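Long-range contacts in Melibiose/raffinose/stachyose-binding protein MelE (Bacillus subtilis subsp. subtilis str. 168, PDB 4R6H), which binds melibiose, raffinose and stachyose as the solute-binding component of the MelEDC-MsmX ABC transporter, which imports these sugars: residues Y197-L206 / K227-L235; D299-E307 / Y362-Y373. All blocks are in the same frame, centred on the assembly; numbering follows the deposited sequence. Where two conformers were deposited one is given.

Contact 1 (Y197-L206 / K227-L235); sequences YYDQFATPLL and KFTYLSEIL
Leu231 is the knob of this helix pair, set among Tyr197, Tyr198, Ala202 and Leu205. Its CD2 rests 3.7 Å from Phe201 CB, and its branched end meets that of Leu205 tip to tip. Two tyrosine hydroxyls grip the same helix. Tyr197 OH donates to Leu231 O at 2.7 Å, in the carbonyl plane on a lone pair (C=O...O angle 126°), an oxygen that also accepts from Leu235 N within its own helix. Tyr197 can span the gap because its CG lies anti to the backbone N (chi1 161°). Leu235 CD1 lies over one face of the Tyr197 ring. Tyr198 OH shares a hydrogen bond of 2.8 Å with Ser232 OG. A phenylalanine in place of Tyr197 would probably leave Leu231 O with the helical bond but without its second donor. Further along, Tyr198 CD1 comes 3.5 Å from Phe228 CE2, the ring planes 29° apart but slid so that they barely overlap, and Leu206 CD1 meets the Phe228 ring edge. Val390 and Leu394 of helix 383-395 back Tyr198, and Leu387 backs Phe228. Segments 197-206 and 229-235 approach to 10.5 Å between axes, a single knob-into-hole contact joining helices 192-206 and 229-240 in a solute-binding protein lobe.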
loop_
_atom_site.group_PDB
_atom_site.type_symbol
_atom_site.label_atom_id
_atom_site.label_comp_id
_atom_site.label_asym_id
_atom_site.label_seq_id
_atom_site.Cartn_x
_atom_site.Cartn_y
_atom_site.Cartn_z
ATOM N N TYR A 197 -9.442 -5.103 -2.060
ATOM C CA TYR A 197 -10.741 -4.449 -2.231
ATOM C C TYR A 197 -11.308 -4.017 -0.869
ATOM O O TYR A 197 -11.710 -2.856 -0.658
ATOM C CB TYR A 197 -11.709 -5.389 -3.000
ATOM C CG TYR A 197 -13.152 -5.011 -2.834
ATOM C CD1 TYR A 197 -13.721 -3.970 -3.582
ATOM C CD2 TYR A 197 -13.919 -5.631 -1.875
ATOM C CE1 TYR A 197 -15.053 -3.587 -3.369
ATOM C CE2 TYR A 197 -15.229 -5.253 -1.646
ATOM C CZ TYR A 197 -15.800 -4.266 -2.427
ATOM O OH TYR A 197 -17.114 -3.887 -2.179
ATOM N N TYR A 198 -11.408 -4.983 0.032
ATOM C CA TYR A 198 -11.957 -4.686 1.353
ATOM C C TYR A 198 -11.146 -3.630 2.077
ATOM O O TYR A 198 -11.698 -2.713 2.689
ATOM C CB TYR A 198 -12.066 -5.927 2.196
ATOM C CG TYR A 198 -13.236 -6.857 1.927
ATOM C CD1 TYR A 198 -14.555 -6.447 2.130
ATOM C CD2 TYR A 198 -13.033 -8.190 1.603
ATOM C CE1 TYR A 198 -15.627 -7.322 1.947
ATOM C CE2 TYR A 198 -14.090 -9.055 1.439
ATOM C CZ TYR A 198 -15.385 -8.629 1.639
ATOM O OH TYR A 198 -16.409 -9.540 1.452
ATOM N N ASP A 199 -9.820 -3.806 2.078
ATOM C CA ASP A 199 -8.945 -2.922 2.831
ATOM C C ASP A 199 -9.026 -1.485 2.322
ATOM O O ASP A 199 -9.168 -0.530 3.132
ATOM C CB ASP A 199 -7.495 -3.482 2.762
ATOM C CG ASP A 199 -6.624 -3.060 3.910
ATOM O OD1 ASP A 199 -7.102 -2.636 4.946
ATOM O OD2 ASP A 199 -5.421 -3.286 3.797
ATOM N N GLN A 200 -8.927 -1.282 1.009
ATOM C CA GLN A 200 -8.952 0.056 0.477
ATOM C C GLN A 200 -10.298 0.723 0.735
ATOM O O GLN A 200 -10.328 1.859 1.164
ATOM C CB GLN A 200 -8.651 0.140 -1.028
ATOM C CG GLN A 200 -7.198 0.039 -1.383
ATOM C CD GLN A 200 -6.898 0.222 -2.867
ATOM O OE1 GLN A 200 -6.085 -0.509 -3.399
ATOM N NE2 GLN A 200 -7.415 1.289 -3.470
ATOM N N PHE A 201 -11.399 0.003 0.462
ATOM C CA PHE A 201 -12.717 0.653 0.583
ATOM C C PHE A 201 -13.176 0.801 2.035
ATOM O O PHE A 201 -14.069 1.590 2.328
ATOM C CB PHE A 201 -13.764 0.005 -0.311
ATOM C CG PHE A 201 -13.665 0.402 -1.757
ATOM C CD1 PHE A 201 -14.023 1.692 -2.184
ATOM C CD2 PHE A 201 -13.237 -0.503 -2.700
ATOM C CE1 PHE A 201 -13.945 2.022 -3.525
ATOM C CE2 PHE A 201 -13.192 -0.188 -4.050
ATOM C CZ PHE A 201 -13.534 1.110 -4.459
ATOM N N ALA A 202 -12.571 0.063 2.956
ATOM C CA ALA A 202 -12.876 0.257 4.380
ATOM C C ALA A 202 -12.555 1.669 4.849
ATOM O O ALA A 202 -13.211 2.210 5.729
ATOM C CB ALA A 202 -12.083 -0.728 5.228
ATOM N N THR A 203 -11.550 2.311 4.246
ATOM C CA THR A 203 -11.196 3.692 4.591
ATOM C C THR A 203 -12.303 4.730 4.286
ATOM O O THR A 203 -12.760 5.403 5.239
ATOM C CB THR A 203 -9.801 4.049 4.009
ATOM O OG1 THR A 203 -8.775 3.317 4.726
ATOM C CG2 THR A 203 -9.473 5.516 4.104
ATOM N N PRO A 204 -12.794 4.818 3.033
ATOM C CA PRO A 204 -13.928 5.752 2.824
ATOM C C PRO A 204 -15.156 5.309 3.600
ATOM O O PRO A 204 -15.961 6.169 4.015
ATOM C CB PRO A 204 -14.177 5.679 1.323
ATOM C CG PRO A 204 -13.437 4.488 0.802
ATOM C CD PRO A 204 -12.282 4.285 1.752
ATOM N N LEU A 205 -15.330 4.018 3.857
ATOM C CA LEU A 205 -16.553 3.581 4.563
ATOM C C LEU A 205 -16.523 3.993 6.020
ATOM O O LEU A 205 -17.530 4.500 6.526
ATOM C CB LEU A 205 -16.735 2.086 4.470
ATOM C CG LEU A 205 -17.961 1.474 5.188
ATOM C CD1 LEU A 205 -19.210 1.919 4.498
ATOM C CD2 LEU A 205 -17.830 -0.019 5.179
ATOM N N LEU A 206 -15.381 3.836 6.674
ATOM C CA LEU A 206 -15.318 3.838 8.126
ATOM C C LEU A 206 -14.415 4.896 8.755
ATOM O O LEU A 206 -14.463 5.073 9.961
ATOM C CB LEU A 206 -14.909 2.445 8.670
ATOM C CG LEU A 206 -15.730 1.250 8.218
ATOM C CD1 LEU A 206 -15.090 -0.063 8.589
ATOM C CD2 LEU A 206 -17.126 1.339 8.821
ATOM N N LYS A 227 -21.569 -2.810 10.337
ATOM C CA LYS A 227 -21.262 -1.633 9.538
ATOM C C LYS A 227 -20.343 -1.947 8.338
ATOM O O LYS A 227 -20.197 -1.136 7.435
ATOM C CB LYS A 227 -20.612 -0.560 10.434
ATOM C CG LYS A 227 -21.580 -0.036 11.486
ATOM C CD LYS A 227 -20.981 1.008 12.405
ATOM C CE LYS A 227 -22.100 1.786 13.098
ATOM N NZ LYS A 227 -21.908 1.783 14.569
ATOM N N PHE A 228 -19.741 -3.119 8.347
ATOM C CA PHE A 228 -18.826 -3.547 7.302
ATOM C C PHE A 228 -19.598 -4.273 6.191
ATOM O O PHE A 228 -19.062 -4.465 5.096
ATOM C CB PHE A 228 -17.777 -4.494 7.885
ATOM C CG PHE A 228 -16.472 -4.550 7.112
ATOM C CD1 PHE A 228 -15.523 -3.591 7.341
ATOM C CD2 PHE A 228 -16.190 -5.590 6.215
ATOM C CE1 PHE A 228 -14.306 -3.634 6.691
ATOM C CE2 PHE A 228 -14.970 -5.620 5.548
ATOM C CZ PHE A 228 -14.041 -4.648 5.792
ATOM N N THR A 229 -20.831 -4.723 6.457
ATOM C CA THR A 229 -21.541 -5.575 5.515
ATOM C C THR A 229 -21.733 -4.969 4.141
ATOM O O THR A 229 -21.747 -5.686 3.117
ATOM C CB THR A 229 -22.933 -5.975 6.113
ATOM O OG1 THR A 229 -22.723 -6.533 7.420
ATOM C CG2 THR A 229 -23.673 -6.939 5.264
ATOM N N TYR A 230 -21.882 -3.652 4.164
ATOM C CA TYR A 230 -21.964 -2.898 2.898
ATOM C C TYR A 230 -20.938 -3.317 1.843
ATOM O O TYR A 230 -21.284 -3.535 0.678
ATOM C CB TYR A 230 -21.825 -1.406 3.197
ATOM C CG TYR A 230 -21.772 -0.522 1.991
ATOM C CD1 TYR A 230 -22.919 -0.112 1.354
ATOM C CD2 TYR A 230 -20.553 -0.043 1.496
ATOM C CE1 TYR A 230 -22.876 0.744 0.248
ATOM C CE2 TYR A 230 -20.524 0.800 0.385
ATOM C CZ TYR A 230 -21.658 1.195 -0.214
ATOM O OH TYR A 230 -21.575 2.015 -1.320
ATOM N N LEU A 231 -19.685 -3.491 2.270
ATOM C CA LEU A 231 -18.678 -3.867 1.277
ATOM C C LEU A 231 -18.855 -5.259 0.680
ATOM O O LEU A 231 -18.552 -5.511 -0.503
ATOM C CB LEU A 231 -17.262 -3.739 1.856
ATOM C CG LEU A 231 -16.894 -2.315 2.292
ATOM C CD1 LEU A 231 -15.564 -2.350 3.013
ATOM C CD2 LEU A 231 -16.904 -1.375 1.124
ATOM N N SER A 232 -19.379 -6.168 1.495
ATOM C CA SER A 232 -19.675 -7.486 0.977
ATOM C C SER A 232 -20.903 -7.487 0.018
ATOM O O SER A 232 -20.929 -8.225 -0.979
ATOM C CB SER A 232 -19.919 -8.453 2.128
ATOM O OG SER A 232 -18.688 -8.713 2.833
ATOM N N GLU A 233 -21.881 -6.659 0.368
ATOM C CA GLU A 233 -23.049 -6.478 -0.499
ATOM C C GLU A 233 -22.650 -5.919 -1.861
ATOM O O GLU A 233 -23.107 -6.423 -2.895
ATOM C CB GLU A 233 -24.119 -5.637 0.169
ATOM C CG GLU A 233 -24.817 -6.437 1.262
ATOM C CD GLU A 233 -25.657 -5.582 2.136
ATOM O OE1 GLU A 233 -25.194 -4.505 2.528
ATOM O OE2 GLU A 233 -26.783 -5.987 2.406
ATOM N N ILE A 234 -21.784 -4.915 -1.856
ATOM C CA ILE A 234 -21.322 -4.339 -3.109
ATOM C C ILE A 234 -20.589 -5.391 -3.950
ATOM O O ILE A 234 -20.806 -5.558 -5.144
ATOM C CB ILE A 234 -20.426 -3.125 -2.855
ATOM C CG1 ILE A 234 -21.210 -1.930 -2.285
ATOM C CG2 ILE A 234 -19.758 -2.737 -4.184
ATOM C CD1 ILE A 234 -22.367 -1.448 -3.167
ATOM N N LEU A 235 -19.717 -6.170 -3.308
ATOM C CA LEU A 235 -18.968 -7.201 -4.036
ATOM C C LEU A 235 -19.906 -8.262 -4.632
ATOM O O LEU A 235 -19.753 -8.678 -5.750
ATOM C CB LEU A 235 -17.894 -7.833 -3.130
ATOM C CG LEU A 235 -16.866 -8.751 -3.806
ATOM C CD1 LEU A 235 -16.204 -8.040 -4.974
ATOM C CD2 LEU A 235 -15.847 -9.261 -2.769
#

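Contact 2 (D299-E307 / Y362-Y373); sequences DDPIWIGGE and YEYYQDVKVEPY
Pro301 and Val368 meet just ahead of the paired strands, Pro301 O lying 3.5 Å from Val368 CG1; a water accepts from Lys369 N and donates to Pro301 O. Ile302 lays its CG1 branch against the aliphatic part of Glu371, with CG1 3.7 Å from Glu371 CG. Trp303 pairs with Val370 in parallel register: its N donates to Lys369 O at 3.0 Å, and its O accepts from Glu371 N at 2.9 Å. With CG anti to the carbonyl carbon (chi1 -69°), its indole enters an aromatic cluster. The edge of Tyr362 points at one indole face (planes at 70°), the indole edge is turned toward the face of Tyr365 in an offset T-shaped pair (82°), and Val368 CG1 approaches Trp303 CD1. Lys142 makes cation-pi contacts with Trp303 and Tyr362, and its backbone O holds Tyr362 OH. Ile304 turns to the other side of the sheet, where CG2 sits 3.4 Å from the Tyr373 ring centroid, almost on the ring normal: a CH-pi contact. Asp143 binds Tyr373 OH. Gly305 N donates to Glu371 O at 2.8 Å, while a second water bridges Gly305 O and Tyr373 N. The pair is a short parallel ladder within a mixed sheet, where strand 370-372 flanks strand 303-306.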
loop_
_atom_site.group_PDB
_atom_site.type_symbol
_atom_site.label_atom_id
_atom_site.label_comp_id
_atom_site.label_asym_id
_atom_site.label_seq_id
_atom_site.Cartn_x
_atom_site.Cartn_y
_atom_site.Cartn_z
ATOM N N ASP A 299 -18.173 13.376 0.891
ATOM C CA ASP A 299 -16.793 13.028 1.200
ATOM C C ASP A 299 -15.960 12.968 -0.089
ATOM O O ASP A 299 -16.487 12.743 -1.152
ATOM C CB ASP A 299 -16.772 11.692 1.935
ATOM C CG ASP A 299 -15.464 11.414 2.654
ATOM O OD1 ASP A 299 -14.666 12.335 2.937
ATOM O OD2 ASP A 299 -15.283 10.233 2.955
ATOM N N ASP A 300 -14.656 13.210 0.052
ATOM C CA ASP A 300 -13.741 13.253 -1.078
ATOM C C ASP A 300 -13.115 11.869 -1.306
ATOM O O ASP A 300 -12.911 11.102 -0.346
ATOM C CB ASP A 300 -12.609 14.247 -0.781
ATOM C CG ASP A 300 -13.078 15.709 -0.713
ATOM O OD1 ASP A 300 -14.070 16.048 -1.366
ATOM O OD2 ASP A 300 -12.400 16.519 -0.048
ATOM N N PRO A 301 -12.753 11.598 -2.564
ATOM C CA PRO A 301 -11.908 10.433 -2.861
ATOM C C PRO A 301 -10.580 10.540 -2.111
ATOM O O PRO A 301 -10.174 11.632 -1.666
ATOM C CB PRO A 301 -11.701 10.497 -4.374
ATOM C CG PRO A 301 -12.817 11.384 -4.879
ATOM C CD PRO A 301 -13.164 12.319 -3.778
ATOM N N ILE A 302 -9.905 9.415 -1.981
ATOM C CA ILE A 302 -8.759 9.318 -1.090
ATOM C C ILE A 302 -7.707 8.401 -1.718
ATOM O O ILE A 302 -8.036 7.366 -2.310
ATOM C CB ILE A 302 -9.249 8.801 0.321
ATOM C CG1 ILE A 302 -8.204 8.930 1.401
ATOM C CG2 ILE A 302 -9.770 7.372 0.254
ATOM C CD1 ILE A 302 -7.917 10.334 1.799
ATOM N N TRP A 303 -6.422 8.787 -1.583
ATOM C CA TRP A 303 -5.329 7.844 -1.858
ATOM C C TRP A 303 -5.027 6.990 -0.625
ATOM O O TRP A 303 -4.949 7.514 0.485
ATOM C CB TRP A 303 -4.050 8.581 -2.236
ATOM C CG TRP A 303 -4.030 9.295 -3.566
ATOM C CD1 TRP A 303 -3.820 10.615 -3.762
ATOM C CD2 TRP A 303 -4.154 8.720 -4.865
ATOM N NE1 TRP A 303 -3.844 10.919 -5.072
ATOM C CE2 TRP A 303 -4.039 9.768 -5.795
ATOM C CE3 TRP A 303 -4.385 7.421 -5.336
ATOM C CZ2 TRP A 303 -4.145 9.567 -7.160
ATOM C CZ3 TRP A 303 -4.454 7.201 -6.688
ATOM C CH2 TRP A 303 -4.363 8.261 -7.596
ATOM N N ILE A 304 -4.819 5.700 -0.826
ATOM C CA ILE A 304 -4.533 4.772 0.275
ATOM C C ILE A 304 -3.105 4.344 0.244
ATOM O O ILE A 304 -2.576 3.935 -0.813
ATOM C CB ILE A 304 -5.407 3.508 0.206
ATOM C CG1 ILE A 304 -6.925 3.841 0.194
ATOM C CG2 ILE A 304 -5.072 2.555 1.321
ATOM C CD1 ILE A 304 -7.370 4.662 1.357
ATOM N N GLY A 305 -2.464 4.364 1.392
ATOM C CA GLY A 305 -1.083 3.853 1.460
ATOM C C GLY A 305 -0.270 4.550 2.509
ATOM O O GLY A 305 -0.351 4.217 3.712
ATOM N N GLY A 306 0.476 5.533 2.060
ATOM C CA GLY A 306 1.362 6.290 2.946
ATOM C C GLY A 306 2.712 5.648 3.011
ATOM O O GLY A 306 3.410 5.640 2.017
ATOM N N GLU A 307 3.108 5.109 4.168
ATOM C CA GLU A 307 4.355 4.345 4.252
ATOM C C GLU A 307 4.377 3.233 3.270
ATOM O O GLU A 307 3.419 2.460 3.192
ATOM C CB GLU A 307 4.461 3.611 5.584
ATOM C CG GLU A 307 5.033 4.370 6.719
ATOM C CD GLU A 307 5.292 3.468 7.907
ATOM O OE1 GLU A 307 4.544 3.561 8.900
ATOM O OE2 GLU A 307 6.204 2.631 7.840
ATOM N N TYR A 362 -0.565 11.577 -10.507
ATOM C CA TYR A 362 -0.369 12.118 -9.157
ATOM C C TYR A 362 -0.383 13.678 -9.127
ATOM O O TYR A 362 -0.841 14.245 -8.148
ATOM C CB TYR A 362 0.862 11.540 -8.465
ATOM C CG TYR A 362 0.712 10.067 -8.081
ATOM C CD1 TYR A 362 -0.414 9.620 -7.380
ATOM C CD2 TYR A 362 1.731 9.164 -8.299
ATOM C CE1 TYR A 362 -0.535 8.302 -6.987
ATOM C CE2 TYR A 362 1.609 7.850 -7.925
ATOM C CZ TYR A 362 0.507 7.417 -7.245
ATOM O OH TYR A 362 0.398 6.109 -6.831
ATOM N N GLU A 363 0.100 14.320 -10.187
ATOM C CA GLU A 363 0.014 15.770 -10.273
ATOM C C GLU A 363 -1.456 16.213 -10.474
ATOM O O GLU A 363 -1.911 17.189 -9.877
ATOM C CB GLU A 363 0.888 16.255 -11.416
ATOM C CG GLU A 363 1.095 17.753 -11.425
ATOM C CD GLU A 363 2.539 18.142 -11.681
ATOM O OE1 GLU A 363 3.475 17.382 -11.311
ATOM O OE2 GLU A 363 2.741 19.226 -12.255
ATOM N N TYR A 364 -2.177 15.502 -11.316
ATOM C CA TYR A 364 -3.588 15.820 -11.534
ATOM C C TYR A 364 -4.349 15.745 -10.228
ATOM O O TYR A 364 -5.232 16.585 -9.964
ATOM C CB TYR A 364 -4.210 14.879 -12.558
ATOM C CG TYR A 364 -5.609 15.231 -13.042
ATOM C CD1 TYR A 364 -6.729 14.715 -12.415
ATOM C CD2 TYR A 364 -5.786 15.988 -14.139
ATOM C CE1 TYR A 364 -8.004 15.021 -12.869
ATOM C CE2 TYR A 364 -7.050 16.289 -14.621
ATOM C CZ TYR A 364 -8.145 15.774 -14.006
ATOM O OH TYR A 364 -9.390 16.126 -14.517
ATOM N N TYR A 365 -3.986 14.781 -9.372
ATOM C CA TYR A 365 -4.633 14.573 -8.094
ATOM C C TYR A 365 -3.816 15.032 -6.892
ATOM O O TYR A 365 -3.902 14.482 -5.789
ATOM C CB TYR A 365 -5.023 13.091 -7.960
ATOM C CG TYR A 365 -6.102 12.693 -8.928
ATOM C CD1 TYR A 365 -7.387 13.147 -8.785
ATOM C CD2 TYR A 365 -5.830 11.851 -10.004
ATOM C CE1 TYR A 365 -8.364 12.803 -9.697
ATOM C CE2 TYR A 365 -6.810 11.471 -10.897
ATOM C CZ TYR A 365 -8.080 11.960 -10.754
ATOM O OH TYR A 365 -9.041 11.593 -11.674
ATOM N N GLN A 366 -3.024 16.088 -7.112
ATOM C CA GLN A 366 -2.082 16.586 -6.103
ATOM C C GLN A 366 -2.774 16.981 -4.798
ATOM O O GLN A 366 -2.186 16.851 -3.717
ATOM C CB GLN A 366 -1.314 17.793 -6.690
ATOM C CG GLN A 366 -0.204 18.370 -5.822
ATOM C CD GLN A 366 1.096 17.586 -5.900
ATOM O OE1 GLN A 366 1.676 17.227 -4.877
ATOM N NE2 GLN A 366 1.571 17.336 -7.116
ATOM N N ASP A 367 -4.011 17.422 -4.883
ATOM C CA ASP A 367 -4.644 17.893 -3.641
ATOM C C ASP A 367 -5.457 16.810 -2.937
ATOM O O ASP A 367 -6.060 17.063 -1.878
ATOM C CB ASP A 367 -5.462 19.167 -3.858
ATOM C CG ASP A 367 -4.605 20.333 -4.312
ATOM O OD1 ASP A 367 -3.404 20.405 -3.976
ATOM O OD2 ASP A 367 -5.155 21.210 -5.012
ATOM N N VAL A 368 -5.403 15.584 -3.455
ATOM C CA VAL A 368 -6.115 14.482 -2.806
ATOM C C VAL A 368 -5.278 14.031 -1.597
ATOM O O VAL A 368 -4.058 13.922 -1.685
ATOM C CB VAL A 368 -6.379 13.310 -3.802
ATOM C CG1 VAL A 368 -7.019 12.069 -3.153
ATOM C CG2 VAL A 368 -7.252 13.794 -4.958
ATOM N N LYS A 369 -5.939 13.745 -0.481
ATOM C CA LYS A 369 -5.258 13.373 0.733
ATOM C C LYS A 369 -4.881 11.896 0.744
ATOM O O LYS A 369 -5.313 11.122 -0.150
ATOM C CB LYS A 369 -6.121 13.763 1.956
ATOM C CG LYS A 369 -6.452 15.260 2.018
ATOM C CD LYS A 369 -5.239 16.130 2.212
ATOM C CE LYS A 369 -5.608 17.608 2.198
ATOM N NZ LYS A 369 -4.680 18.373 1.315
ATOM N N VAL A 370 -4.084 11.528 1.739
ATOM C CA VAL A 370 -3.591 10.168 1.868
ATOM C C VAL A 370 -4.018 9.608 3.199
ATOM O O VAL A 370 -3.927 10.302 4.242
ATOM C CB VAL A 370 -2.052 10.089 1.735
ATOM C CG1 VAL A 370 -1.563 8.661 1.981
ATOM C CG2 VAL A 370 -1.645 10.576 0.348
ATOM N N GLU A 371 -4.491 8.372 3.164
ATOM C CA GLU A 371 -4.827 7.639 4.366
ATOM C C GLU A 371 -3.982 6.362 4.439
ATOM O O GLU A 371 -3.791 5.666 3.423
ATOM C CB GLU A 371 -6.310 7.240 4.379
ATOM C CG GLU A 371 -7.215 8.345 4.927
ATOM C CD GLU A 371 -7.112 8.424 6.439
ATOM O OE1 GLU A 371 -7.074 7.367 7.130
ATOM O OE2 GLU A 371 -7.011 9.570 6.915
ATOM N N PRO A 372 -3.507 6.001 5.631
ATOM C CA PRO A 372 -2.813 4.736 5.753
ATOM C C PRO A 372 -3.704 3.540 5.485
ATOM O O PRO A 372 -4.938 3.607 5.652
ATOM C CB PRO A 372 -2.329 4.728 7.225
ATOM C CG PRO A 372 -3.299 5.639 7.918
ATOM C CD PRO A 372 -3.651 6.699 6.925
ATOM N N TYR A 373 -3.127 2.410 5.119
ATOM C CA TYR A 373 -3.932 1.209 4.945
ATOM C C TYR A 373 -4.731 0.873 6.190
ATOM O O TYR A 373 -4.210 0.811 7.306
ATOM C CB TYR A 373 -3.088 0.009 4.504
ATOM C CG TYR A 373 -3.101 -0.149 3.006
ATOM C CD1 TYR A 373 -4.171 -0.767 2.368
ATOM C CD2 TYR A 373 -2.090 0.377 2.232
ATOM C CE1 TYR A 373 -4.204 -0.895 1.004
ATOM C CE2 TYR A 373 -2.112 0.259 0.859
ATOM C CZ TYR A 373 -3.171 -0.383 0.256
ATOM O OH TYR A 373 -3.215 -0.511 -1.106
HETATM O O HOH W 1 -9.258 16.054 -1.141
HETATM O O HOH W 2 -8.867 13.557 -0.275
HETATM O O HOH W 3 -0.415 1.734 5.246
#

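How the contacts relate
Both segments of contact 1 precede those of contact 2 in sequence, and the centres of the two contacts lie about 17 Å apart. Contact 1 joins helices 192-206 and 229-240; contact 2 adds strand 370-372 to strand 303-306, which also pairs antiparallel with strand 141-148 of the mixed sheet. Helix 192-206 is the bridge between them: Thr203 CG2 packs 3.6 Å from both Ile304 CD1 and Glu371 CB, and Asp199 and Gln200 reach Tyr373. Asp199 OD1 also accepts from Asp375 N, just beyond strand 370-372. The helix thus has one side on helix 229-240 and another against strands 303-306 and 370-372, so one helix links the helical pair to the mixed sheet of this sugar-binding protein, here captured open.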